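Cycloalternan-forming enzyme (Listeria monocytogenes serovar 1/2a, PDB 5F7U) is a multidomain member of glycoside hydrolase family 31 that combines a TIM-barrel domain with beta-sandwich domains and a family 6 carbohydrate-binding module. Local coordinates at residues E248-F253 and P289-A294; N295-Y300 and Y335-G340; H938-A943 and G959-G964; M991-S996 and I1054-V1059. The protein carries 1 engineered substitution. All coordinates share one frame; numbering follows the deposited sequence.

Interaction 1 (E248-F253 and P289-A294); sequences EAFYGF and PFFVSA
One face of the Phe-253 ring receives CB of Phe-291, a CH-pi contact with that CB 3.5 Å from the ring centroid, while the backbone O of Phe-250 lies in plane at the ring's edge. The rings of Phe-253 and Phe-291 run nearly parallel but are offset, with little of one ring over the other (planes at 22°). Phe-250 instead turns its edge to the Phe-291 face in an offset T-shaped pair (planes at 88°), its CD1 reaching 3.6 Å from CE1 of Phe-291. At the edge of the Tyr-251 ring, CE2 meets the small CB of Ala-294 at 3.8 Å. With CG held between its backbone N and carbonyl carbon (chi1 72°), Phe-291 lies alongside both other phenylalanines.

Antiparallel pairing supports this cluster: Tyr-251 N bonds Val-292 O at 2.8 Å, and the reverse bond matches it. Gly-252 suits its place because its positive phi would press any CB against the preceding carbonyl O. Ser-293 OG donates to the anti lone pair of Glu-248 OE2 at 2.6 Å, and Tyr-297 OH also grips this buried oxygen.

Strand 297-301 pairs with strand 287-293 on its other edge, Met-311 of strand 307-311 touches Phe-250 and Phe-253, and Thr-622 of helix 607-622 packs against Tyr-251 and Val-292.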
# COMPACT_ATOMS: atom_id res chain seq x y z
N GLU A 248 -18.56 10.43 -6.88
CA GLU A 248 -17.86 9.98 -5.68
C GLU A 248 -16.93 8.80 -5.99
O GLU A 248 -17.34 7.85 -6.64
CB GLU A 248 -18.84 9.63 -4.56
CG GLU A 248 -18.13 9.47 -3.22
CD GLU A 248 -19.07 9.26 -2.05
OE1 GLU A 248 -20.27 9.00 -2.26
OE2 GLU A 248 -18.58 9.31 -0.90
N ALA A 249 -15.67 8.92 -5.56
CA ALA A 249 -14.67 7.85 -5.74
C ALA A 249 -14.42 7.14 -4.41
O ALA A 249 -14.48 7.78 -3.33
CB ALA A 249 -13.38 8.42 -6.28
N PHE A 250 -14.15 5.83 -4.48
CA PHE A 250 -13.99 5.00 -3.29
C PHE A 250 -12.69 4.22 -3.35
O PHE A 250 -12.49 3.40 -4.26
CB PHE A 250 -15.15 4.02 -3.16
CG PHE A 250 -16.49 4.68 -3.09
CD1 PHE A 250 -16.91 5.29 -1.90
CD2 PHE A 250 -17.36 4.66 -4.19
CE1 PHE A 250 -18.18 5.88 -1.81
CE2 PHE A 250 -18.63 5.26 -4.12
CZ PHE A 250 -19.04 5.87 -2.93
N TYR A 251 -11.84 4.47 -2.36
CA TYR A 251 -10.48 3.95 -2.37
C TYR A 251 -10.22 3.01 -1.22
O TYR A 251 -10.87 3.10 -0.20
CB TYR A 251 -9.50 5.12 -2.24
CG TYR A 251 -9.70 6.23 -3.25
CD1 TYR A 251 -9.41 6.04 -4.60
CD2 TYR A 251 -10.15 7.49 -2.84
CE1 TYR A 251 -9.56 7.09 -5.52
CE2 TYR A 251 -10.30 8.54 -3.74
CZ TYR A 251 -10.01 8.33 -5.08
OH TYR A 251 -10.18 9.36 -5.98
N GLY A 252 -9.24 2.13 -1.39
CA GLY A 252 -8.77 1.28 -0.31
C GLY A 252 -9.32 -0.13 -0.42
O GLY A 252 -9.08 -0.80 -1.40
N PHE A 253 -10.09 -0.54 0.60
CA PHE A 253 -10.65 -1.91 0.72
C PHE A 253 -9.59 -3.00 0.89
O PHE A 253 -9.82 -4.17 0.58
CB PHE A 253 -11.60 -2.27 -0.44
CG PHE A 253 -12.73 -1.29 -0.65
CD1 PHE A 253 -12.56 -0.18 -1.48
CD2 PHE A 253 -13.98 -1.51 -0.07
CE1 PHE A 253 -13.61 0.71 -1.72
CE2 PHE A 253 -15.06 -0.63 -0.31
CZ PHE A 253 -14.87 0.49 -1.14
N PRO A 289 -12.02 -4.20 5.54
CA PRO A 289 -13.34 -3.57 5.35
C PRO A 289 -13.32 -2.07 5.72
O PRO A 289 -14.04 -1.63 6.60
CB PRO A 289 -14.24 -4.38 6.31
CG PRO A 289 -13.29 -4.72 7.45
CD PRO A 289 -11.94 -4.94 6.81
N PHE A 290 -12.45 -1.32 5.03
CA PHE A 290 -12.25 0.09 5.25
C PHE A 290 -12.07 0.72 3.89
O PHE A 290 -11.29 0.23 3.08
CB PHE A 290 -10.98 0.32 6.08
CG PHE A 290 -10.52 1.76 6.17
CD1 PHE A 290 -11.37 2.79 6.63
CD2 PHE A 290 -9.20 2.08 5.85
CE1 PHE A 290 -10.91 4.11 6.72
CE2 PHE A 290 -8.73 3.41 5.95
CZ PHE A 290 -9.58 4.41 6.38
N PHE A 291 -12.82 1.79 3.64
CA PHE A 291 -12.57 2.60 2.46
C PHE A 291 -12.49 4.08 2.79
O PHE A 291 -13.02 4.53 3.80
CB PHE A 291 -13.62 2.34 1.34
CG PHE A 291 -15.00 2.90 1.61
CD1 PHE A 291 -15.28 4.25 1.39
CD2 PHE A 291 -16.03 2.05 2.04
CE1 PHE A 291 -16.55 4.76 1.63
CE2 PHE A 291 -17.31 2.56 2.27
CZ PHE A 291 -17.57 3.91 2.06
N VAL A 292 -11.83 4.82 1.91
CA VAL A 292 -11.76 6.28 2.01
C VAL A 292 -12.43 6.85 0.78
O VAL A 292 -12.13 6.42 -0.35
CB VAL A 292 -10.30 6.75 2.09
CG1 VAL A 292 -10.21 8.28 1.98
CG2 VAL A 292 -9.65 6.26 3.38
N SER A 293 -13.33 7.82 0.99
CA SER A 293 -13.97 8.52 -0.12
C SER A 293 -13.31 9.86 -0.33
O SER A 293 -12.96 10.55 0.63
CB SER A 293 -15.46 8.69 0.15
OG SER A 293 -16.00 9.69 -0.71
N ALA A 294 -13.18 10.26 -1.60
CA ALA A 294 -12.71 11.59 -1.92
C ALA A 294 -13.69 12.70 -1.49
O ALA A 294 -13.35 13.88 -1.54
CB ALA A 294 -12.34 11.68 -3.39

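Interaction 2 (N295-Y300 and Y335-G340); sequences NKYGMY and YYVISG
Tyr-300 and Tyr-336 lie side by side and point the same way, their ring planes only 20° apart, yet the rings are shifted past each other; the touch is between CD2 of Tyr-300 and CD1 of Tyr-336, 3.6 Å apart. The two side chains leave a hydrogen-bonded pair of the antiparallel ladder with different first torsions. CG of Tyr-300 swings away from its own N (chi1 172°), whereas that of Tyr-336 stays beside N (chi1 -61°), which brings the Tyr-336 ring round until the backbone O of Tyr-300 sits in plane at its edge. Ile-338 shares this face, and its CD1 reaches CB of Tyr-300 at 4.2 Å. Opposite Ile-338 stands Gly-298, and glycine suits this close pairing, since a CB on Gly-298 would stand only 3.8 Å from CB of Ile-338.

On the other face Met-299 and Val-337 cross obliquely. The flexible methionine bends at its last torsion and brings CE to 4.2 Å from CG2 of Val-337. Nearly straight bonds hold the register, Gly-298 N to Ile-338 O being 2.7 Å. Where the ladder ends, a water donates to Lys-296 O at 2.6 Å and also bonds Ser-339 OG, bridging the strands.

Strand 158-164 pairs with the other edge of strand 333-338, and helix 343-354 packs over the Tyr-300, Tyr-336 and Ile-338 face. Antiparallel ladders of this kind, with apolar and aromatic faces, are the fabric of the galactose-mutarotase-like beta-sandwich that family 31 enzymes carry at the N-terminal side of their barrel.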
# COMPACT_ATOMS: atom_id res chain seq x y z
N ASN A 295 -14.89 12.32 -1.04
CA ASN A 295 -15.80 13.25 -0.36
C ASN A 295 -15.47 13.50 1.11
O ASN A 295 -16.27 14.06 1.86
CB ASN A 295 -17.27 12.84 -0.56
CG ASN A 295 -17.74 13.14 -1.97
OD1 ASN A 295 -16.94 13.59 -2.80
ND2 ASN A 295 -18.99 12.86 -2.27
N LYS A 296 -14.27 13.06 1.51
CA LYS A 296 -13.63 13.47 2.79
C LYS A 296 -14.16 12.72 4.02
O LYS A 296 -14.34 13.31 5.10
CB LYS A 296 -13.70 14.99 3.00
CG LYS A 296 -13.08 15.79 1.86
CD LYS A 296 -12.99 17.25 2.24
CE LYS A 296 -12.38 18.01 1.07
NZ LYS A 296 -12.27 19.47 1.36
N TYR A 297 -14.39 11.42 3.86
CA TYR A 297 -14.67 10.57 5.00
C TYR A 297 -14.14 9.17 4.69
O TYR A 297 -13.94 8.81 3.53
CB TYR A 297 -16.18 10.54 5.35
CG TYR A 297 -16.98 9.82 4.29
CD1 TYR A 297 -17.42 10.50 3.16
CD2 TYR A 297 -17.25 8.46 4.40
CE1 TYR A 297 -18.12 9.85 2.15
CE2 TYR A 297 -17.94 7.78 3.39
CZ TYR A 297 -18.38 8.50 2.28
OH TYR A 297 -19.04 7.85 1.28
N GLY A 298 -13.92 8.40 5.76
CA GLY A 298 -13.68 6.97 5.66
C GLY A 298 -14.81 6.22 6.33
O GLY A 298 -15.53 6.77 7.17
N MET A 299 -14.97 4.95 5.95
CA MET A 299 -15.96 4.08 6.63
C MET A 299 -15.26 2.78 6.94
O MET A 299 -14.67 2.19 6.06
CB MET A 299 -17.17 3.80 5.74
CG MET A 299 -18.24 2.93 6.42
SD MET A 299 -19.79 2.81 5.47
CE MET A 299 -20.43 4.48 5.64
N TYR A 300 -15.36 2.36 8.19
CA TYR A 300 -14.73 1.12 8.65
C TYR A 300 -15.80 0.25 9.29
O TYR A 300 -16.42 0.67 10.27
CB TYR A 300 -13.59 1.42 9.64
CG TYR A 300 -13.03 0.17 10.31
CD1 TYR A 300 -12.64 -0.94 9.55
CD2 TYR A 300 -12.91 0.10 11.71
CE1 TYR A 300 -12.14 -2.09 10.16
CE2 TYR A 300 -12.40 -1.05 12.33
CZ TYR A 300 -12.02 -2.13 11.54
OH TYR A 300 -11.52 -3.26 12.13
N TYR A 335 -19.75 -0.02 13.25
CA TYR A 335 -19.02 0.65 12.15
C TYR A 335 -18.73 2.11 12.46
O TYR A 335 -19.36 2.72 13.32
CB TYR A 335 -19.72 0.47 10.79
CG TYR A 335 -21.04 1.19 10.62
CD1 TYR A 335 -22.22 0.64 11.13
CD2 TYR A 335 -21.13 2.40 9.91
CE1 TYR A 335 -23.45 1.28 10.99
CE2 TYR A 335 -22.36 3.06 9.75
CZ TYR A 335 -23.51 2.48 10.29
OH TYR A 335 -24.74 3.08 10.19
N TYR A 336 -17.74 2.65 11.76
CA TYR A 336 -17.29 4.01 12.03
C TYR A 336 -17.39 4.84 10.77
O TYR A 336 -17.09 4.35 9.67
CB TYR A 336 -15.83 4.03 12.48
CG TYR A 336 -15.48 3.29 13.74
CD1 TYR A 336 -15.33 1.88 13.75
CD2 TYR A 336 -15.21 3.98 14.93
CE1 TYR A 336 -14.98 1.20 14.93
CE2 TYR A 336 -14.85 3.32 16.10
CZ TYR A 336 -14.74 1.94 16.09
OH TYR A 336 -14.35 1.33 17.27
N VAL A 337 -17.81 6.10 10.93
CA VAL A 337 -17.64 7.10 9.88
C VAL A 337 -16.56 8.07 10.37
O VAL A 337 -16.73 8.72 11.39
CB VAL A 337 -18.96 7.83 9.54
CG1 VAL A 337 -18.72 8.93 8.50
CG2 VAL A 337 -20.02 6.82 9.07
N ILE A 338 -15.47 8.14 9.62
CA ILE A 338 -14.23 8.75 10.05
C ILE A 338 -14.00 10.02 9.24
O ILE A 338 -13.92 9.96 8.01
CB ILE A 338 -13.05 7.77 9.85
CG1 ILE A 338 -13.36 6.42 10.54
CG2 ILE A 338 -11.76 8.39 10.38
CD1 ILE A 338 -12.28 5.37 10.35
N SER A 339 -13.91 11.15 9.94
CA SER A 339 -13.51 12.41 9.33
C SER A 339 -12.10 12.75 9.84
O SER A 339 -11.48 11.96 10.55
CB SER A 339 -14.51 13.50 9.68
OG SER A 339 -14.15 14.74 9.08
N GLY A 340 -11.57 13.90 9.43
CA GLY A 340 -10.26 14.34 9.90
C GLY A 340 -9.87 15.64 9.23
O GLY A 340 -10.68 16.24 8.52
O HOH W 1 -13.90 15.44 6.57

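Interaction 3 (H938-A943 and G959-G964); sequences HAPYEA and GYTGTG. With MG (magnesium ion), chain G; GLC (alpha-D-glucopyranose), chain B.
Glu-942 and Thr-961 meet at a magnesium site of the family 6 carbohydrate-binding module, where the short strand 941-942 faces the loop 959-964. Three of the metal's six protein oxygens come from this contact: Glu-942 OE1, Thr-961 O and Gly-964 O, each 2.2 Å from the magnesium ion. Both carboxylate oxygens of Glu-944 and OD1 of Asp-1057 complete the shell.

Glu-942 divides its carboxylate between two tasks. A bend at chi2 (-61°) sets the carboxylate between the metal and Thr-961, so that OE1 binds the metal while OE2 accepts a hydrogen bond from Thr-961 OG1 at 2.6 Å. The hydroxyl comes in on the syn lone pair, and the two side chains cross at about a right angle. Thr-961 thus serves with backbone and side chain together, its carbonyl on the metal and its hydroxyl on Glu-942. Asn-916 ND2 gives OE2 of Glu-942 a second bond, which further fixes the rotation of the carboxylate.

Gly-962 is needed where it stands: its phi is positive, and a CB there would fall 2.7 Å from CD of Glu-942. One residue on, Thr-963 leaves the metal side and its OG1 shares a hydrogen bond of 2.7 Å with O3 of an alpha-D-glucopyranose unit, either hydroxyl being a possible donor.

Carboxylates and carbonyls are hard oxygen donors suited to a dication. The three carboxylates probably more than offset the charge of the metal, while the carbonyls add neutral donors. The drawing together of Glu-942 OE1 and Thr-961 O to 2.9 Å is tolerable because both oxygens bind the same ion, which ties the loop to the strand.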
# COMPACT_ATOMS: atom_id res chain seq x y z
N HIS A 938 14.76 33.09 -7.58
CA HIS A 938 14.20 31.81 -8.03
C HIS A 938 15.08 31.27 -9.15
O HIS A 938 15.56 32.04 -9.99
CB HIS A 938 12.75 31.97 -8.49
CG HIS A 938 12.09 30.67 -8.85
ND1 HIS A 938 12.38 29.98 -10.00
CD2 HIS A 938 11.14 29.95 -8.21
CE1 HIS A 938 11.64 28.88 -10.06
NE2 HIS A 938 10.88 28.84 -8.98
N ALA A 939 15.31 29.95 -9.17
CA ALA A 939 16.23 29.37 -10.16
C ALA A 939 15.77 29.67 -11.59
O ALA A 939 14.58 29.88 -11.81
CB ALA A 939 16.37 27.87 -9.94
N PRO A 940 16.72 29.69 -12.56
CA PRO A 940 16.31 30.05 -13.91
C PRO A 940 15.35 29.04 -14.53
O PRO A 940 15.34 27.86 -14.13
CB PRO A 940 17.63 30.02 -14.70
CG PRO A 940 18.69 30.23 -13.67
CD PRO A 940 18.18 29.52 -12.46
N TYR A 941 14.53 29.53 -15.46
CA TYR A 941 13.77 28.70 -16.38
C TYR A 941 14.64 28.52 -17.62
O TYR A 941 14.84 29.47 -18.39
CB TYR A 941 12.45 29.40 -16.76
CG TYR A 941 11.46 29.49 -15.62
CD1 TYR A 941 11.57 30.48 -14.63
CD2 TYR A 941 10.43 28.54 -15.52
CE1 TYR A 941 10.66 30.54 -13.58
CE2 TYR A 941 9.51 28.60 -14.49
CZ TYR A 941 9.64 29.58 -13.51
OH TYR A 941 8.71 29.61 -12.49
N GLU A 942 15.16 27.31 -17.82
CA GLU A 942 16.13 27.07 -18.89
C GLU A 942 15.44 27.05 -20.25
O GLU A 942 14.40 26.36 -20.43
CB GLU A 942 16.90 25.76 -18.65
CG GLU A 942 17.80 25.78 -17.41
CD GLU A 942 18.88 26.86 -17.45
OE1 GLU A 942 19.28 27.33 -18.56
OE2 GLU A 942 19.35 27.22 -16.34
N ALA A 943 15.99 27.80 -21.20
CA ALA A 943 15.42 27.86 -22.54
C ALA A 943 15.42 26.48 -23.21
O ALA A 943 14.49 26.15 -23.94
CB ALA A 943 16.15 28.89 -23.40
N GLY A 959 29.61 28.86 -20.54
CA GLY A 959 29.09 29.86 -19.61
C GLY A 959 27.60 29.87 -19.38
O GLY A 959 27.11 30.62 -18.55
N TYR A 960 26.87 29.04 -20.13
CA TYR A 960 25.41 28.89 -19.98
C TYR A 960 25.07 28.21 -18.65
O TYR A 960 25.90 27.53 -18.05
CB TYR A 960 24.83 28.05 -21.13
CG TYR A 960 25.53 26.71 -21.29
CD1 TYR A 960 25.21 25.61 -20.47
CD2 TYR A 960 26.54 26.54 -22.26
CE1 TYR A 960 25.88 24.39 -20.61
CE2 TYR A 960 27.20 25.33 -22.41
CZ TYR A 960 26.87 24.26 -21.59
OH TYR A 960 27.52 23.05 -21.75
N THR A 961 23.82 28.39 -18.23
CA THR A 961 23.28 27.61 -17.14
C THR A 961 22.44 26.47 -17.74
O THR A 961 22.03 26.52 -18.94
CB THR A 961 22.47 28.46 -16.14
OG1 THR A 961 21.29 28.94 -16.79
CG2 THR A 961 23.29 29.64 -15.59
N GLY A 962 22.17 25.47 -16.90
CA GLY A 962 21.49 24.25 -17.33
C GLY A 962 22.42 23.42 -18.20
O GLY A 962 23.63 23.43 -17.98
N THR A 963 21.86 22.74 -19.19
CA THR A 963 22.65 21.87 -20.08
C THR A 963 23.08 22.54 -21.39
O THR A 963 23.84 21.95 -22.17
CB THR A 963 21.89 20.57 -20.42
OG1 THR A 963 20.66 20.89 -21.10
CG2 THR A 963 21.60 19.75 -19.15
N GLY A 964 22.59 23.76 -21.62
CA GLY A 964 22.94 24.51 -22.84
C GLY A 964 22.06 25.74 -23.04
O GLY A 964 21.74 26.47 -22.07
MG MG G . 20.50 27.19 -20.39
C1 GLC B . 16.31 18.79 -23.25
C2 GLC B . 17.77 19.20 -23.02
C3 GLC B . 18.57 18.06 -22.38
C4 GLC B . 17.93 17.55 -21.10
C5 GLC B . 16.46 17.22 -21.38
C6 GLC B . 15.70 16.81 -20.13
O2 GLC B . 18.37 19.64 -24.24
O3 GLC B . 19.89 18.51 -22.08
O4 GLC B . 18.61 16.37 -20.63
O5 GLC B . 15.78 18.34 -21.98
O6 GLC B . 14.38 16.50 -20.58

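Interaction 4 (M991-S996 and I1054-V1059); sequences MEVRYS and INFDHV. With MG (magnesium ion), chain G; GLC (alpha-D-glucopyranose), chain D.
NH1 of Arg-994 reaches OD2 of Asp-1057 at 2.8 Å in a salt bridge. The oxygen sits at the guanidinium edge, near its plane, although guanidinium and carboxylate planes are turned 56° apart. With OD2 so engaged, OD1 of Asp-1057 binds the magnesium ion at 2.2 Å. The long arginine is extended, and its CB lies over one face of the His-1058 ring, 3.8 Å from the centroid; a chi1 of 71° folds this imidazole back over its own backbone.

Both residues can face Arg-994 because the antiparallel ladder has a classic beta bulge here: Arg-994 N bonds His-1058 O, while Arg-994 O receives Asp-1057 N. This is one sheet of the beta-sandwich of the family 6 module. On its inner face Val-993 CG1 packs 3.7 Å from CE1 of Phe-1056, and Phe-1044 of the second sheet closes over Val-993 and Val-1059. Farther along, Asn-1055 offers its amide to alpha-D-glucopyranose, OD1 accepting from O4 at 2.7 Å and ND2 donating to O3 at 2.8 Å.

Second-shell partners steady these groups. ND1 of His-1058 is hydrogen-bonded to Thr-961 OG1. A water in the plane of the His-1058 ring lies 2.7 Å from NE2 and donates to Glu-992 OE1; OE2 of the same glutamate forms a salt bridge with Lys-1062. Gly-959 O takes a further bond from Arg-994 NH1.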
# COMPACT_ATOMS: atom_id res chain seq x y z
N MET A 991 11.58 40.21 -15.72
CA MET A 991 12.09 39.00 -16.37
C MET A 991 13.50 39.26 -16.93
O MET A 991 13.66 40.10 -17.82
CB MET A 991 11.12 38.55 -17.46
CG MET A 991 11.59 37.33 -18.24
SD MET A 991 10.39 36.73 -19.44
CE MET A 991 10.32 38.10 -20.61
N GLU A 992 14.51 38.59 -16.36
CA GLU A 992 15.87 38.62 -16.91
C GLU A 992 15.93 37.66 -18.08
O GLU A 992 15.50 36.52 -17.97
CB GLU A 992 16.89 38.14 -15.88
CG GLU A 992 17.11 39.05 -14.69
CD GLU A 992 18.27 38.57 -13.82
OE1 GLU A 992 18.74 37.42 -13.98
OE2 GLU A 992 18.74 39.34 -12.97
N VAL A 993 16.45 38.14 -19.20
CA VAL A 993 16.66 37.32 -20.40
C VAL A 993 18.16 37.23 -20.63
O VAL A 993 18.81 38.24 -20.93
CB VAL A 993 15.93 37.91 -21.65
CG1 VAL A 993 16.24 37.07 -22.90
CG2 VAL A 993 14.42 37.99 -21.41
N ARG A 994 18.73 36.03 -20.48
CA ARG A 994 20.16 35.80 -20.66
C ARG A 994 20.43 35.17 -22.01
O ARG A 994 19.89 34.13 -22.35
CB ARG A 994 20.75 34.95 -19.52
CG ARG A 994 22.28 34.88 -19.56
CD ARG A 994 22.86 34.34 -18.27
NE ARG A 994 24.31 34.51 -18.17
CZ ARG A 994 25.21 33.53 -18.28
NH1 ARG A 994 24.84 32.27 -18.51
NH2 ARG A 994 26.51 33.82 -18.16
N TYR A 995 21.30 35.82 -22.78
CA TYR A 995 21.46 35.50 -24.19
C TYR A 995 22.87 35.89 -24.64
O TYR A 995 23.57 36.64 -23.95
CB TYR A 995 20.44 36.30 -25.03
CG TYR A 995 20.81 37.77 -25.08
CD1 TYR A 995 20.57 38.60 -23.98
CD2 TYR A 995 21.47 38.30 -26.19
CE1 TYR A 995 20.96 39.94 -23.99
CE2 TYR A 995 21.86 39.63 -26.21
CZ TYR A 995 21.60 40.43 -25.12
OH TYR A 995 22.00 41.74 -25.16
N SER A 996 23.23 35.44 -25.83
CA SER A 996 24.41 35.98 -26.50
C SER A 996 24.00 36.44 -27.90
O SER A 996 23.12 35.86 -28.53
CB SER A 996 25.50 34.91 -26.55
OG SER A 996 26.70 35.44 -27.08
N ILE A 1054 20.49 34.97 -32.05
CA ILE A 1054 20.91 34.98 -30.65
C ILE A 1054 21.09 33.55 -30.17
O ILE A 1054 20.54 32.62 -30.77
CB ILE A 1054 19.89 35.71 -29.71
CG1 ILE A 1054 18.59 34.90 -29.49
CG2 ILE A 1054 19.58 37.11 -30.21
CD1 ILE A 1054 17.70 35.44 -28.38
N ASN A 1055 21.87 33.37 -29.11
CA ASN A 1055 21.80 32.13 -28.32
C ASN A 1055 21.07 32.47 -27.04
O ASN A 1055 21.38 33.47 -26.40
CB ASN A 1055 23.19 31.56 -28.07
CG ASN A 1055 23.85 31.07 -29.34
OD1 ASN A 1055 23.16 30.67 -30.29
ND2 ASN A 1055 25.18 31.11 -29.39
N PHE A 1056 20.07 31.66 -26.71
CA PHE A 1056 19.13 32.00 -25.63
C PHE A 1056 19.32 31.00 -24.48
O PHE A 1056 18.98 29.83 -24.60
CB PHE A 1056 17.72 31.99 -26.25
CG PHE A 1056 16.59 32.42 -25.32
CD1 PHE A 1056 16.81 33.06 -24.09
CD2 PHE A 1056 15.27 32.20 -25.73
CE1 PHE A 1056 15.72 33.44 -23.28
CE2 PHE A 1056 14.19 32.58 -24.94
CZ PHE A 1056 14.41 33.22 -23.72
N ASP A 1057 19.90 31.48 -23.38
CA ASP A 1057 20.27 30.61 -22.26
C ASP A 1057 19.10 30.25 -21.33
O ASP A 1057 18.80 29.08 -21.11
CB ASP A 1057 21.40 31.24 -21.43
CG ASP A 1057 21.94 30.30 -20.35
OD1 ASP A 1057 21.67 29.06 -20.40
OD2 ASP A 1057 22.62 30.82 -19.46
N HIS A 1058 18.46 31.27 -20.78
CA HIS A 1058 17.44 31.10 -19.74
C HIS A 1058 16.71 32.40 -19.49
O HIS A 1058 17.14 33.45 -19.97
CB HIS A 1058 18.07 30.59 -18.41
CG HIS A 1058 18.91 31.60 -17.67
ND1 HIS A 1058 20.12 31.27 -17.10
CD2 HIS A 1058 18.69 32.90 -17.34
CE1 HIS A 1058 20.62 32.32 -16.46
NE2 HIS A 1058 19.77 33.32 -16.60
N VAL A 1059 15.61 32.31 -18.74
CA VAL A 1059 15.00 33.48 -18.11
C VAL A 1059 14.97 33.33 -16.59
O VAL A 1059 14.87 32.21 -16.07
CB VAL A 1059 13.59 33.84 -18.68
CG1 VAL A 1059 13.66 34.11 -20.19
CG2 VAL A 1059 12.57 32.76 -18.37
MG MG G . 20.50 27.19 -20.39
C1 GLC D . 27.44 31.46 -34.75
C2 GLC D . 27.48 30.94 -33.30
C3 GLC D . 26.19 30.21 -32.93
C4 GLC D . 24.95 31.07 -33.22
C5 GLC D . 24.99 31.48 -34.69
C6 GLC D . 23.81 32.34 -35.11
O1 GLC D . 27.60 30.39 -35.70
O2 GLC D . 28.59 30.05 -33.11
O3 GLC D . 26.25 29.81 -31.57
O4 GLC D . 23.76 30.33 -32.92
O5 GLC D . 26.22 32.19 -34.98
O6 GLC D . 23.97 32.60 -36.50
O HOH W 2 19.97 35.94 -15.98

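The four contacts form two clusters. Interactions 1 and 2, with centres 9 Å apart, are successive ladders of one sheet: Phe-291 O receives Met-299 N at 2.9 Å, and Pro-289 O packs 3.3 Å from Tyr-300 CD1. Interactions 3 and 4, again 9 Å apart, share the magnesium ion and are joined by strands 941-942 and 1054-1062. Thr-961 OG1 lies 2.6 Å from His-1058 ND1, linking the hydroxyl that supports Glu-942 to the bulge. Interaction 3 adds Thr-963 and interaction 4 Asn-1055 to two separate sugar pockets. No contact of one cluster touches the other, the nearest atoms being about 27 Å apart, between interactions 2 and 3.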